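Local atomic coordinates of DUF2020 domain-containing protein (Corynebacterium diphtheriae, PDB entry 3V7B), a protein that is of unknown function but carries a DUF2020 domain, a family placed in the Mog1p/PsbP clan. Residues A[8-13]-A[51-56]; A[58-63]-A[69-74]; A[87-92]-A[125-130]; A[99-104]-A[144-149]. All blocks are in the same frame, centred on the assembly; numbering follows the deposited sequence. Where two conformers were deposited one is given.

Interaction 1: A[8-13]-A[51-56]; sequences SALPFD and TRFDTP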
loop_
_atom_site.group_PDB
_atom_site.type_symbol
_atom_site.label_atom_id
_atom_site.label_comp_id
_atom_site.label_asym_id
_atom_site.label_seq_id
_atom_site.Cartn_x
_atom_site.Cartn_y
_atom_site.Cartn_z
ATOM N N SER A 8 8.320 -14.369 1.324
ATOM C CA SER A 8 8.452 -15.482 0.358
ATOM C C SER A 8 9.409 -15.170 -0.812
ATOM O O SER A 8 9.209 -15.648 -1.950
ATOM C CB SER A 8 7.043 -15.813 -0.224
ATOM O OG SER A 8 6.036 -15.947 0.768
ATOM N N ALA A 9 10.450 -14.381 -0.540
ATOM C CA ALA A 9 11.451 -13.978 -1.514
ATOM C C ALA A 9 10.816 -13.381 -2.767
ATOM O O ALA A 9 11.359 -13.502 -3.839
ATOM C CB ALA A 9 12.386 -15.154 -1.830
ATOM N N LEU A 10 9.639 -12.750 -2.636
ATOM C CA LEU A 10 9.001 -12.144 -3.810
ATOM C C LEU A 10 9.857 -11.014 -4.367
ATOM O O LEU A 10 10.501 -10.309 -3.592
ATOM C CB LEU A 10 7.589 -11.602 -3.493
ATOM C CG LEU A 10 6.522 -12.729 -3.306
ATOM C CD1 LEU A 10 5.192 -12.170 -2.750
ATOM C CD2 LEU A 10 6.243 -13.537 -4.571
ATOM N N PRO A 11 9.838 -10.813 -5.707
ATOM C CA PRO A 11 10.650 -9.787 -6.332
ATOM C C PRO A 11 10.105 -8.364 -6.004
ATOM O O PRO A 11 8.969 -8.226 -5.522
ATOM C CB PRO A 11 10.466 -10.055 -7.808
ATOM C CG PRO A 11 9.115 -10.698 -7.907
ATOM C CD PRO A 11 9.091 -11.596 -6.698
ATOM N N PHE A 12 10.939 -7.360 -6.259
ATOM C CA PHE A 12 10.609 -5.921 -5.959
ATOM C C PHE A 12 9.247 -5.452 -6.536
ATOM O O PHE A 12 8.589 -4.538 -5.974
ATOM C CB PHE A 12 11.707 -4.992 -6.475
ATOM C CG PHE A 12 11.680 -4.777 -7.944
ATOM C CD1 PHE A 12 12.131 -5.795 -8.820
ATOM C CD2 PHE A 12 11.156 -3.630 -8.493
ATOM C CE1 PHE A 12 12.036 -5.624 -10.190
ATOM C CE2 PHE A 12 11.131 -3.426 -9.905
ATOM C CZ PHE A 12 11.555 -4.425 -10.731
ATOM N N ASP A 13 8.813 -6.073 -7.622
ATOM C CA ASP A 13 7.628 -5.603 -8.354
ATOM C C ASP A 13 6.410 -6.546 -8.121
ATOM O O ASP A 13 5.480 -6.520 -8.878
ATOM C CB ASP A 13 7.920 -5.446 -9.855
ATOM C CG ASP A 13 8.453 -6.746 -10.523
ATOM O OD1 ASP A 13 8.782 -7.772 -9.851
ATOM O OD2 ASP A 13 8.614 -6.666 -11.748
ATOM N N THR A 51 -1.065 -13.203 2.539
ATOM C CA THR A 51 -0.133 -13.599 3.582
ATOM C C THR A 51 1.202 -14.103 3.029
ATOM O O THR A 51 2.030 -14.669 3.788
ATOM C CB THR A 51 -0.738 -14.703 4.445
ATOM O OG1 THR A 51 -1.107 -15.788 3.600
ATOM C CG2 THR A 51 -1.956 -14.166 5.143
ATOM N N ARG A 52 1.413 -13.946 1.723
ATOM C CA ARG A 52 2.814 -14.184 1.200
ATOM C C ARG A 52 3.860 -13.271 1.817
ATOM O O ARG A 52 5.036 -13.658 1.983
ATOM C CB ARG A 52 2.885 -14.125 -0.324
ATOM C CG ARG A 52 2.133 -15.248 -0.975
ATOM C CD ARG A 52 2.133 -15.118 -2.501
ATOM N NE ARG A 52 1.592 -13.813 -2.890
ATOM C CZ ARG A 52 1.823 -13.211 -4.068
ATOM N NH1 ARG A 52 2.549 -13.812 -5.017
ATOM N NH2 ARG A 52 1.313 -12.000 -4.340
ATOM N N PHE A 53 3.396 -12.115 2.232
ATOM C CA PHE A 53 4.255 -11.074 2.837
ATOM C C PHE A 53 4.291 -11.295 4.336
ATOM O O PHE A 53 3.275 -11.645 4.894
ATOM C CB PHE A 53 3.703 -9.726 2.487
ATOM C CG PHE A 53 3.558 -9.519 0.988
ATOM C CD1 PHE A 53 4.619 -9.065 0.204
ATOM C CD2 PHE A 53 2.398 -9.841 0.367
ATOM C CE1 PHE A 53 4.498 -8.910 -1.217
ATOM C CE2 PHE A 53 2.232 -9.677 -1.024
ATOM C CZ PHE A 53 3.279 -9.213 -1.814
ATOM N N ASP A 54 5.434 -11.061 4.963
ATOM C CA ASP A 54 5.525 -11.202 6.443
ATOM C C ASP A 54 4.371 -10.424 7.118
ATOM O O ASP A 54 3.650 -10.949 7.980
ATOM C CB ASP A 54 6.843 -10.662 7.000
ATOM C CG ASP A 54 8.092 -11.364 6.454
ATOM O OD1 ASP A 54 7.974 -12.415 5.782
ATOM O OD2 ASP A 54 9.179 -10.804 6.720
ATOM N N THR A 55 4.202 -9.162 6.709
ATOM C CA THR A 55 3.023 -8.380 7.062
ATOM C C THR A 55 2.050 -8.522 5.928
ATOM O O THR A 55 2.350 -8.071 4.796
ATOM C CB THR A 55 3.345 -6.875 7.278
ATOM O OG1 THR A 55 4.241 -6.767 8.391
ATOM C CG2 THR A 55 2.073 -6.138 7.577
ATOM N N PRO A 56 0.887 -9.140 6.182
ATOM C CA PRO A 56 0.005 -9.340 5.021
ATOM C C PRO A 56 -0.351 -8.081 4.307
ATOM O O PRO A 56 -0.607 -7.080 4.934
ATOM C CB PRO A 56 -1.257 -9.961 5.645
ATOM C CG PRO A 56 -0.760 -10.646 6.865
ATOM C CD PRO A 56 0.219 -9.621 7.406
#
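R52 meets both S8 and L10, offering its backbone to one and its side chain to the other. The carbonyl oxygen R52 O accepts a hydrogen bond from S8 OG at 2.8 Å, the donor lying in the carbonyl plane on a lone pair, with a C=O...OG angle of 122°. A bend at chi3 (-56°) folds the R52 chain round so that one guanidinium face receives L10. Methyl CD1 of L10 stands 3.7 Å above the centre of that plane, and L10 CD2 approaches R52 NH1 to the same 3.7 Å. R52 is also salt-bridged to D50, while L10 lies over a face of the same guanidinium.

F53 follows. Its CB leads away from the 8-13 segment, yet its ring comes back towards it, and L10 CD1 lies 3.6 Å from F53 CZ in an oblique approach. One methyl group thus serves both the guanidinium and the phenyl ring. D54 then engages the N-terminal arm further upstream, through hydrogen bonds to H6 and D7. The arrangement is that of an N-terminal arm laid against the connection between antiparallel strands 46-50 and 57-61, at the margin of the sheet.

Interaction 2: A[58-63]-A[69-74]; sequences CVFWSY and ATVMVR. With EDO (1,2-ethanediol), chain C.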
loop_
_atom_site.group_PDB
_atom_site.type_symbol
_atom_site.label_atom_id
_atom_site.label_comp_id
_atom_site.label_asym_id
_atom_site.label_seq_id
_atom_site.Cartn_x
_atom_site.Cartn_y
_atom_site.Cartn_z
ATOM N N CYS A 58 -3.007 -5.886 2.183
ATOM C CA CYS A 58 -4.466 -5.761 2.359
ATOM C C CYS A 58 -5.003 -5.074 1.090
ATOM O O CYS A 58 -4.485 -4.052 0.625
ATOM C CB CYS A 58 -4.845 -4.941 3.591
ATOM S SG CYS A 58 -4.291 -5.699 5.148
ATOM N N VAL A 59 -6.084 -5.625 0.573
ATOM C CA VAL A 59 -6.721 -5.053 -0.632
ATOM C C VAL A 59 -8.206 -4.828 -0.400
ATOM O O VAL A 59 -8.871 -5.664 0.216
ATOM C CB VAL A 59 -6.577 -5.982 -1.797
ATOM C CG1 VAL A 59 -7.094 -5.280 -3.086
ATOM C CG2 VAL A 59 -5.115 -6.398 -1.966
ATOM N N PHE A 60 -8.693 -3.665 -0.848
ATOM C CA PHE A 60 -10.008 -3.235 -0.530
ATOM C C PHE A 60 -10.726 -2.876 -1.827
ATOM O O PHE A 60 -10.271 -2.057 -2.617
ATOM C CB PHE A 60 -10.031 -2.018 0.398
ATOM C CG PHE A 60 -9.171 -2.122 1.639
ATOM C CD1 PHE A 60 -9.688 -2.619 2.827
ATOM C CD2 PHE A 60 -7.814 -1.792 1.597
ATOM C CE1 PHE A 60 -8.935 -2.650 3.983
ATOM C CE2 PHE A 60 -7.037 -1.933 2.749
ATOM C CZ PHE A 60 -7.604 -2.361 3.940
ATOM N N TRP A 61 -11.890 -3.486 -1.987
ATOM C CA TRP A 61 -12.725 -3.331 -3.159
ATOM C C TRP A 61 -14.019 -2.614 -2.892
ATOM O O TRP A 61 -14.668 -2.826 -1.876
ATOM C CB TRP A 61 -13.103 -4.701 -3.735
ATOM C CG TRP A 61 -12.023 -5.310 -4.567
ATOM C CD1 TRP A 61 -11.777 -5.159 -5.954
ATOM C CD2 TRP A 61 -11.080 -6.275 -4.100
ATOM N NE1 TRP A 61 -10.716 -5.920 -6.356
ATOM C CE2 TRP A 61 -10.258 -6.646 -5.247
ATOM C CE3 TRP A 61 -10.812 -6.827 -2.846
ATOM C CZ2 TRP A 61 -9.198 -7.491 -5.118
ATOM C CZ3 TRP A 61 -9.755 -7.726 -2.753
ATOM C CH2 TRP A 61 -8.974 -8.033 -3.860
ATOM N N SER A 62 -14.396 -1.768 -3.845
ATOM C CA SER A 62 -15.750 -1.227 -3.963
ATOM C C SER A 62 -16.380 -1.796 -5.232
ATOM O O SER A 62 -16.013 -2.882 -5.666
ATOM C CB SER A 62 -15.728 0.286 -4.039
ATOM O OG SER A 62 -17.042 0.838 -3.851
ATOM N N TYR A 63 -17.290 -1.070 -5.866
ATOM C CA TYR A 63 -17.971 -1.638 -7.004
ATOM C C TYR A 63 -17.084 -1.870 -8.270
ATOM O O TYR A 63 -17.335 -2.809 -9.029
ATOM C CB TYR A 63 -19.218 -0.802 -7.354
ATOM C CG TYR A 63 -18.908 0.621 -7.793
ATOM C CD1 TYR A 63 -18.634 0.925 -9.157
ATOM C CD2 TYR A 63 -18.892 1.669 -6.871
ATOM C CE1 TYR A 63 -18.343 2.232 -9.566
ATOM C CE2 TYR A 63 -18.603 2.960 -7.274
ATOM C CZ TYR A 63 -18.329 3.228 -8.620
ATOM O OH TYR A 63 -18.010 4.499 -9.003
ATOM N N ALA A 69 -8.386 0.498 -2.999
ATOM C CA ALA A 69 -7.106 0.765 -2.321
ATOM C C ALA A 69 -6.370 -0.548 -2.131
ATOM O O ALA A 69 -6.939 -1.616 -1.834
ATOM C CB ALA A 69 -7.322 1.455 -0.959
ATOM N N THR A 70 -5.074 -0.457 -2.245
ATOM C CA THR A 70 -4.201 -1.587 -1.994
ATOM C C THR A 70 -3.072 -1.116 -1.083
ATOM O O THR A 70 -2.421 -0.092 -1.367
ATOM C CB THR A 70 -3.594 -2.088 -3.339
ATOM O OG1 THR A 70 -4.632 -2.562 -4.225
ATOM C CG2 THR A 70 -2.497 -3.163 -3.108
ATOM N N VAL A 71 -2.783 -1.896 -0.031
ATOM C CA VAL A 71 -1.750 -1.519 0.915
ATOM C C VAL A 71 -0.797 -2.684 1.006
ATOM O O VAL A 71 -1.214 -3.809 1.290
ATOM C CB VAL A 71 -2.301 -1.193 2.331
ATOM C CG1 VAL A 71 -1.179 -0.930 3.323
ATOM C CG2 VAL A 71 -3.277 0.025 2.249
HETATM N N MSE A 72 0.473 -2.393 0.704
HETATM C CA MSE A 72 1.513 -3.393 0.692
HETATM C C MSE A 72 2.731 -3.012 1.540
HETATM O O MSE A 72 3.331 -1.945 1.365
HETATM C CB MSE A 72 1.950 -3.742 -0.729
HETATM C CG MSE A 72 3.058 -4.870 -0.778
HETATM SE SE MSE A 72 3.457 -5.330 -2.627
HETATM C CE MSE A 72 4.238 -3.578 -3.082
ATOM N N VAL A 73 3.055 -3.896 2.495
ATOM C CA VAL A 73 4.208 -3.817 3.353
ATOM C C VAL A 73 5.296 -4.830 2.956
ATOM O O VAL A 73 5.061 -6.013 2.866
ATOM C CB VAL A 73 3.845 -3.973 4.851
ATOM C CG1 VAL A 73 5.139 -3.833 5.717
ATOM C CG2 VAL A 73 2.844 -2.861 5.243
ATOM N N ARG A 74 6.513 -4.353 2.654
ATOM C CA ARG A 74 7.569 -5.185 2.138
ATOM C C ARG A 74 8.741 -5.196 3.119
ATOM O O ARG A 74 9.164 -4.175 3.600
ATOM C CB ARG A 74 8.114 -4.673 0.829
ATOM C CG ARG A 74 7.300 -4.907 -0.403
ATOM C CD ARG A 74 6.652 -6.208 -0.569
ATOM N NE ARG A 74 7.628 -7.329 -0.559
ATOM C CZ ARG A 74 8.265 -7.829 -1.601
ATOM N NH1 ARG A 74 8.002 -7.419 -2.810
ATOM N NH2 ARG A 74 9.139 -8.816 -1.427
HETATM C C1 EDO C . -6.128 0.915 -7.681
HETATM O O1 EDO C . -6.945 -0.166 -8.160
HETATM C C2 EDO C . -5.731 0.630 -6.223
HETATM O O2 EDO C . -5.047 -0.620 -5.963
#
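The β hairpin of strands 57-61 and 69-75 sets C58, V59 and F60 opposite V71, T70 and A69, the axes of the short segments antiparallel, 4.9 Å apart at their closest. C58 and V71 form a hydrogen-bonded pair: C58 N donates to V71 O at 2.9 Å, and V71 N returns a bond of 2.8 Å to C58 O. F60 and A69 repeat the pattern, with F60 N to A69 O at 2.9 Å and a longer bond of 3.2 Å from A69 N to F60 O. Between them V59 and T70 make a non-hydrogen-bonded pair whose side chains lie alongside each other, pointing the same way.

V59 CG1, anti to its own nitrogen (chi1 -173°), reaches to 3.8 Å from T70 OG1. That hydroxyl also makes a hydrogen bond of 2.6 Å to O2 of a bound 1,2-ethanediol, probably from the crystallisation liquor, which is held as well by P67 O. On the other face F60 turns its ring edge to the neighbouring strand, CE2 coming within 4.3 Å of V71 CG2. Three kinds of chemistry therefore hold the hairpin: the C58-V71 and F60-A69 pairs satisfy each other's amides and carbonyls, while V59 and T70 bond outward to G48 and W129; apolar groups fill in beside F60; and a disulfide to C28 restrains C58.

Interaction 3: A[87-92]-A[125-130]; sequences DWAAPI and AVVVWS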
loop_
_atom_site.group_PDB
_atom_site.type_symbol
_atom_site.label_atom_id
_atom_site.label_comp_id
_atom_site.label_asym_id
_atom_site.label_seq_id
_atom_site.Cartn_x
_atom_site.Cartn_y
_atom_site.Cartn_z
ATOM N N ASP A 87 10.965 3.115 -5.879
ATOM C CA ASP A 87 11.190 3.746 -7.161
ATOM C C ASP A 87 10.353 3.096 -8.238
ATOM O O ASP A 87 9.937 3.757 -9.197
ATOM C CB ASP A 87 12.700 3.673 -7.547
ATOM C CG ASP A 87 13.557 4.548 -6.708
ATOM O OD1 ASP A 87 13.023 5.260 -5.796
ATOM O OD2 ASP A 87 14.794 4.562 -6.991
ATOM N N TRP A 88 10.073 1.816 -8.117
ATOM C CA TRP A 88 9.156 1.169 -9.076
ATOM C C TRP A 88 7.733 1.679 -8.931
ATOM O O TRP A 88 7.129 2.110 -9.936
ATOM C CB TRP A 88 9.254 -0.326 -8.887
ATOM C CG TRP A 88 8.094 -1.128 -9.379
ATOM C CD1 TRP A 88 7.765 -1.447 -10.694
ATOM C CD2 TRP A 88 7.041 -1.757 -8.545
ATOM N NE1 TRP A 88 6.582 -2.194 -10.736
ATOM C CE2 TRP A 88 6.115 -2.427 -9.482
ATOM C CE3 TRP A 88 6.793 -1.840 -7.174
ATOM C CZ2 TRP A 88 5.003 -3.129 -9.035
ATOM C CZ3 TRP A 88 5.664 -2.517 -6.742
ATOM C CH2 TRP A 88 4.799 -3.162 -7.652
ATOM N N ALA A 89 7.244 1.758 -7.676
ATOM C CA ALA A 89 5.860 2.174 -7.400
ATOM C C ALA A 89 5.642 3.673 -7.671
ATOM O O ALA A 89 4.578 4.072 -8.116
ATOM C CB ALA A 89 5.469 1.858 -5.981
ATOM N N ALA A 90 6.695 4.470 -7.406
ATOM C CA ALA A 90 6.669 5.949 -7.451
ATOM C C ALA A 90 7.908 6.431 -8.186
ATOM O O ALA A 90 8.876 6.812 -7.558
ATOM C CB ALA A 90 6.527 6.586 -6.038
ATOM N N PRO A 91 7.847 6.440 -9.530
ATOM C CA PRO A 91 9.093 6.737 -10.306
ATOM C C PRO A 91 9.599 8.163 -10.055
ATOM O O PRO A 91 8.796 9.094 -9.914
ATOM C CB PRO A 91 8.671 6.536 -11.781
ATOM C CG PRO A 91 7.500 5.584 -11.706
ATOM C CD PRO A 91 6.772 5.878 -10.391
ATOM N N ILE A 92 10.921 8.303 -10.139
ATOM C CA ILE A 92 11.656 9.480 -9.719
ATOM C C ILE A 92 11.174 10.627 -10.568
ATOM O O ILE A 92 10.948 11.693 -10.020
ATOM C CB ILE A 92 13.177 9.331 -9.909
ATOM C CG1 ILE A 92 13.781 8.308 -8.947
ATOM C CG2 ILE A 92 13.894 10.663 -9.675
ATOM C CD1 ILE A 92 13.584 8.651 -7.500
ATOM N N ALA A 125 9.634 -1.364 3.086
ATOM C CA ALA A 125 8.892 -0.458 2.198
ATOM C C ALA A 125 7.363 -0.582 2.427
ATOM O O ALA A 125 6.873 -1.647 2.713
ATOM C CB ALA A 125 9.267 -0.692 0.722
ATOM N N VAL A 126 6.661 0.541 2.340
ATOM C CA VAL A 126 5.220 0.623 2.477
ATOM C C VAL A 126 4.684 1.348 1.223
ATOM O O VAL A 126 5.061 2.504 0.950
ATOM C CB VAL A 126 4.802 1.360 3.779
ATOM C CG1 VAL A 126 3.290 1.615 3.844
ATOM C CG2 VAL A 126 5.274 0.608 5.037
ATOM N N VAL A 127 3.809 0.701 0.463
ATOM C CA VAL A 127 3.221 1.310 -0.748
ATOM C C VAL A 127 1.681 1.249 -0.621
ATOM O O VAL A 127 1.105 0.214 -0.287
ATOM C CB VAL A 127 3.639 0.529 -2.046
ATOM C CG1 VAL A 127 3.010 1.101 -3.301
ATOM C CG2 VAL A 127 5.183 0.402 -2.180
ATOM N N VAL A 128 1.010 2.328 -0.977
ATOM C CA VAL A 128 -0.403 2.337 -0.970
ATOM C C VAL A 128 -0.778 2.932 -2.309
ATOM O O VAL A 128 -0.192 3.951 -2.701
ATOM C CB VAL A 128 -0.976 3.215 0.171
ATOM C CG1 VAL A 128 -2.465 3.399 0.083
ATOM C CG2 VAL A 128 -0.650 2.665 1.567
ATOM N N TRP A 129 -1.699 2.247 -2.983
ATOM C CA TRP A 129 -2.308 2.718 -4.199
ATOM C C TRP A 129 -3.778 2.978 -3.855
ATOM O O TRP A 129 -4.393 2.218 -3.089
ATOM C CB TRP A 129 -2.242 1.623 -5.244
ATOM C CG TRP A 129 -0.889 1.349 -5.810
ATOM C CD1 TRP A 129 -0.250 2.003 -6.822
ATOM C CD2 TRP A 129 -0.014 0.268 -5.427
ATOM N NE1 TRP A 129 0.938 1.397 -7.127
ATOM C CE2 TRP A 129 1.145 0.349 -6.301
ATOM C CE3 TRP A 129 -0.094 -0.769 -4.490
ATOM C CZ2 TRP A 129 2.151 -0.559 -6.239
ATOM C CZ3 TRP A 129 0.949 -1.666 -4.395
ATOM C CH2 TRP A 129 2.044 -1.592 -5.222
ATOM N N SER A 130 -4.322 4.031 -4.420
ATOM C CA SER A 130 -5.738 4.335 -4.325
ATOM C C SER A 130 -6.305 4.573 -5.716
ATOM O O SER A 130 -5.615 5.067 -6.583
ATOM C CB SER A 130 -5.964 5.607 -3.510
ATOM O OG SER A 130 -7.285 6.120 -3.699
HETATM O O HOH W 1 2.657 2.638 -9.220
#
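W129, A89 and W88 make most of this contact between the last turn of helix 79-89 and strand 124-130. The two indoles cross at about a right angle, their planes at 79° and their six-membered rings 5.9 Å apart between centroids. W88 CH2 comes in at the edge of the W129 ring, near its plane, 4.0 Å from W129 CZ2. W88 reaches across because its CG is anti to the backbone N (chi1 159°), carrying the ring tip to the strand.

A89 points its methyl at the strand, where CB lies 3.7 Å from V127 CG1 and 4.1 Å from W129 CZ2. Polar groups are joined as well: a water donates to A89 O at 2.6 Å and accepts from W129 NE1 at 3.0 Å, lying in the indole plane and linking the helix terminus to the strand. Around this contact, W88 and W129 also pack on M72 of strand 69-75, A89 and V127 on A118 of strand 114-121, while V126 and V128 turn to helix 135-149 on the other face of the sheet.

Interaction 4: A[99-104]-A[144-149]; sequences EEPDGW and EAIARL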
loop_
_atom_site.group_PDB
_atom_site.type_symbol
_atom_site.label_atom_id
_atom_site.label_comp_id
_atom_site.label_asym_id
_atom_site.label_seq_id
_atom_site.Cartn_x
_atom_site.Cartn_y
_atom_site.Cartn_z
ATOM N N GLU A 99 7.899 12.306 2.374
ATOM C CA GLU A 99 8.851 12.179 3.483
ATOM C C GLU A 99 8.165 12.034 4.819
ATOM O O GLU A 99 8.725 12.457 5.828
ATOM C CB GLU A 99 9.771 13.395 3.529
ATOM C CG GLU A 99 10.600 13.593 2.268
ATOM C CD GLU A 99 11.663 12.518 2.035
ATOM O OE1 GLU A 99 12.434 12.228 3.004
ATOM O OE2 GLU A 99 11.726 11.980 0.874
ATOM N N GLU A 100 6.974 11.465 4.834
ATOM C CA GLU A 100 6.240 11.288 6.088
ATOM C C GLU A 100 5.819 9.784 6.174
ATOM O O GLU A 100 5.657 9.072 5.144
ATOM C CB GLU A 100 5.076 12.329 6.229
ATOM C CG GLU A 100 5.548 13.801 6.184
ATOM C CD GLU A 100 4.489 14.915 6.451
ATOM O OE1 GLU A 100 4.905 16.138 6.557
ATOM O OE2 GLU A 100 3.261 14.629 6.553
ATOM N N PRO A 101 5.716 9.248 7.383
ATOM C CA PRO A 101 6.112 9.833 8.663
ATOM C C PRO A 101 7.639 9.995 8.813
ATOM O O PRO A 101 8.452 9.494 8.011
ATOM C CB PRO A 101 5.523 8.850 9.694
ATOM C CG PRO A 101 5.312 7.571 8.981
ATOM C CD PRO A 101 5.283 7.835 7.513
ATOM N N ASP A 102 8.054 10.700 9.855
ATOM C CA ASP A 102 9.453 11.019 9.976
ATOM C C ASP A 102 10.353 9.753 9.941
ATOM O O ASP A 102 10.071 8.731 10.544
ATOM C CB ASP A 102 9.669 11.976 11.159
ATOM C CG ASP A 102 9.276 13.434 10.803
ATOM O OD1 ASP A 102 8.431 13.629 9.908
ATOM O OD2 ASP A 102 9.830 14.385 11.390
ATOM N N GLY A 103 11.398 9.827 9.118
ATOM C CA GLY A 103 12.330 8.730 8.954
ATOM C C GLY A 103 12.061 7.942 7.680
ATOM O O GLY A 103 12.895 7.138 7.327
ATOM N N TRP A 104 10.947 8.230 6.982
ATOM C CA TRP A 104 10.546 7.519 5.752
ATOM C C TRP A 104 10.812 8.423 4.569
ATOM O O TRP A 104 10.689 9.662 4.677
ATOM C CB TRP A 104 9.077 7.112 5.769
ATOM C CG TRP A 104 8.781 6.100 6.862
ATOM C CD1 TRP A 104 8.666 6.331 8.248
ATOM C CD2 TRP A 104 8.637 4.666 6.704
ATOM N NE1 TRP A 104 8.469 5.163 8.921
ATOM C CE2 TRP A 104 8.423 4.123 8.036
ATOM C CE3 TRP A 104 8.675 3.799 5.623
ATOM C CZ2 TRP A 104 8.250 2.799 8.240
ATOM C CZ3 TRP A 104 8.477 2.472 5.854
ATOM C CH2 TRP A 104 8.273 1.980 7.137
ATOM N N GLU A 144 -1.215 5.548 8.600
ATOM C CA GLU A 144 -1.983 4.782 9.546
ATOM C C GLU A 144 -1.486 3.370 9.659
ATOM O O GLU A 144 -1.338 2.860 10.790
ATOM C CB GLU A 144 -3.460 4.794 9.167
ATOM C CG GLU A 144 -4.420 4.043 10.103
ATOM C CD GLU A 144 -4.339 4.452 11.580
ATOM O OE1 GLU A 144 -3.901 5.576 11.898
ATOM O OE2 GLU A 144 -4.706 3.594 12.428
ATOM N N ALA A 145 -1.161 2.745 8.524
ATOM C CA ALA A 145 -0.620 1.366 8.536
ATOM C C ALA A 145 0.701 1.358 9.284
ATOM O O ALA A 145 0.918 0.519 10.175
ATOM C CB ALA A 145 -0.441 0.828 7.072
ATOM N N ILE A 146 1.585 2.309 8.961
ATOM C CA ILE A 146 2.852 2.400 9.641
ATOM C C ILE A 146 2.674 2.569 11.170
ATOM O O ILE A 146 3.380 1.933 11.928
ATOM C CB ILE A 146 3.724 3.520 9.041
ATOM C CG1 ILE A 146 4.223 3.099 7.617
ATOM C CG2 ILE A 146 4.890 3.844 10.023
ATOM C CD1 ILE A 146 4.811 4.252 6.777
ATOM N N ALA A 147 1.787 3.491 11.586
ATOM C CA ALA A 147 1.498 3.626 13.016
ATOM C C ALA A 147 0.951 2.311 13.643
ATOM O O ALA A 147 1.393 1.850 14.683
ATOM C CB ALA A 147 0.502 4.777 13.182
ATOM N N ARG A 148 -0.047 1.711 13.022
ATOM C CA ARG A 148 -0.646 0.488 13.562
ATOM C C ARG A 148 0.331 -0.676 13.625
ATOM O O ARG A 148 0.238 -1.500 14.526
ATOM C CB ARG A 148 -1.908 0.095 12.794
ATOM C CG ARG A 148 -3.096 0.993 13.072
ATOM C CD ARG A 148 -3.696 0.617 14.418
ATOM N NE ARG A 148 -4.319 -0.697 14.380
ATOM C CZ ARG A 148 -5.559 -0.902 13.913
ATOM N NH1 ARG A 148 -6.325 0.105 13.491
ATOM N NH2 ARG A 148 -6.065 -2.113 13.898
ATOM N N LEU A 149 1.235 -0.761 12.669
ATOM C CA LEU A 149 2.231 -1.858 12.711
ATOM C C LEU A 149 3.461 -1.584 13.581
ATOM O O LEU A 149 4.281 -2.450 13.775
ATOM C CB LEU A 149 2.688 -2.182 11.256
ATOM C CG LEU A 149 1.564 -2.824 10.448
ATOM C CD1 LEU A 149 1.825 -2.643 8.912
ATOM C CD2 LEU A 149 1.338 -4.268 10.877
#
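I146 reaches from helix 135-149 into the angle between P101 and W104, meeting the indole with a methyl over its face. CD1 of I146 sits 3.8 Å from the centroid of the W104 six-membered ring, only 9° off the ring normal, a well-centred CH-pi contact. The isoleucine is extended towards it: CG1 stands anti to the carbonyl carbon and chi2 of 166° carries CD1 straight outward. Its other branch is used too, for I146 CG2 lies 3.9 Å from W104 CZ2.

The proline ring of P101 approaches the same two methyls with its CG-CD edge. Puckered C-gamma endo, it brings CD to 3.7 Å from I146 CD1, and its CG comes within 3.9 Å of I146 CG2. The peptide bond before P101 is cis, and a type II β turn runs from P101 to W104, closed by a hydrogen bond of 3.0 Å from W104 N to P101 O. G103 supplies the positive phi of 101° that the turn requires. With CG beside its own backbone N, the W104 indole lies alongside the turn, P101 O at its edge and in its plane. V119 and V126 of the sheet pack against both W104 and I146.

No hydrogen bond crosses between the two segments. Cohesion here therefore comes from dispersion and the CH-pi contact, while the turn is closed by its own backbone bond and the buried face meets the helix as hydrocarbon and aromatic surface.

The four contacts gather round one antiparallel sheet. Interactions 2 and 3, their centres about 13 Å apart, share its middle, since strands 69-75 and 124-130 are neighbours, joined by backbone bonds such as M72 O to V127 N. Interaction 3 adds helix 79-89 on one face; interaction 4, its centre about 14 Å from that of interaction 3, adds helix 135-149 on the other, V126 packing on both I146 and W104. Interaction 1 reaches interaction 2 through R74, which binds the carbonyls of L10 and P11. Along the chain interactions 1, 2 and 3 follow in series, whereas 3 and 4 interleave, so distant segments are combined in a single compact layered domain.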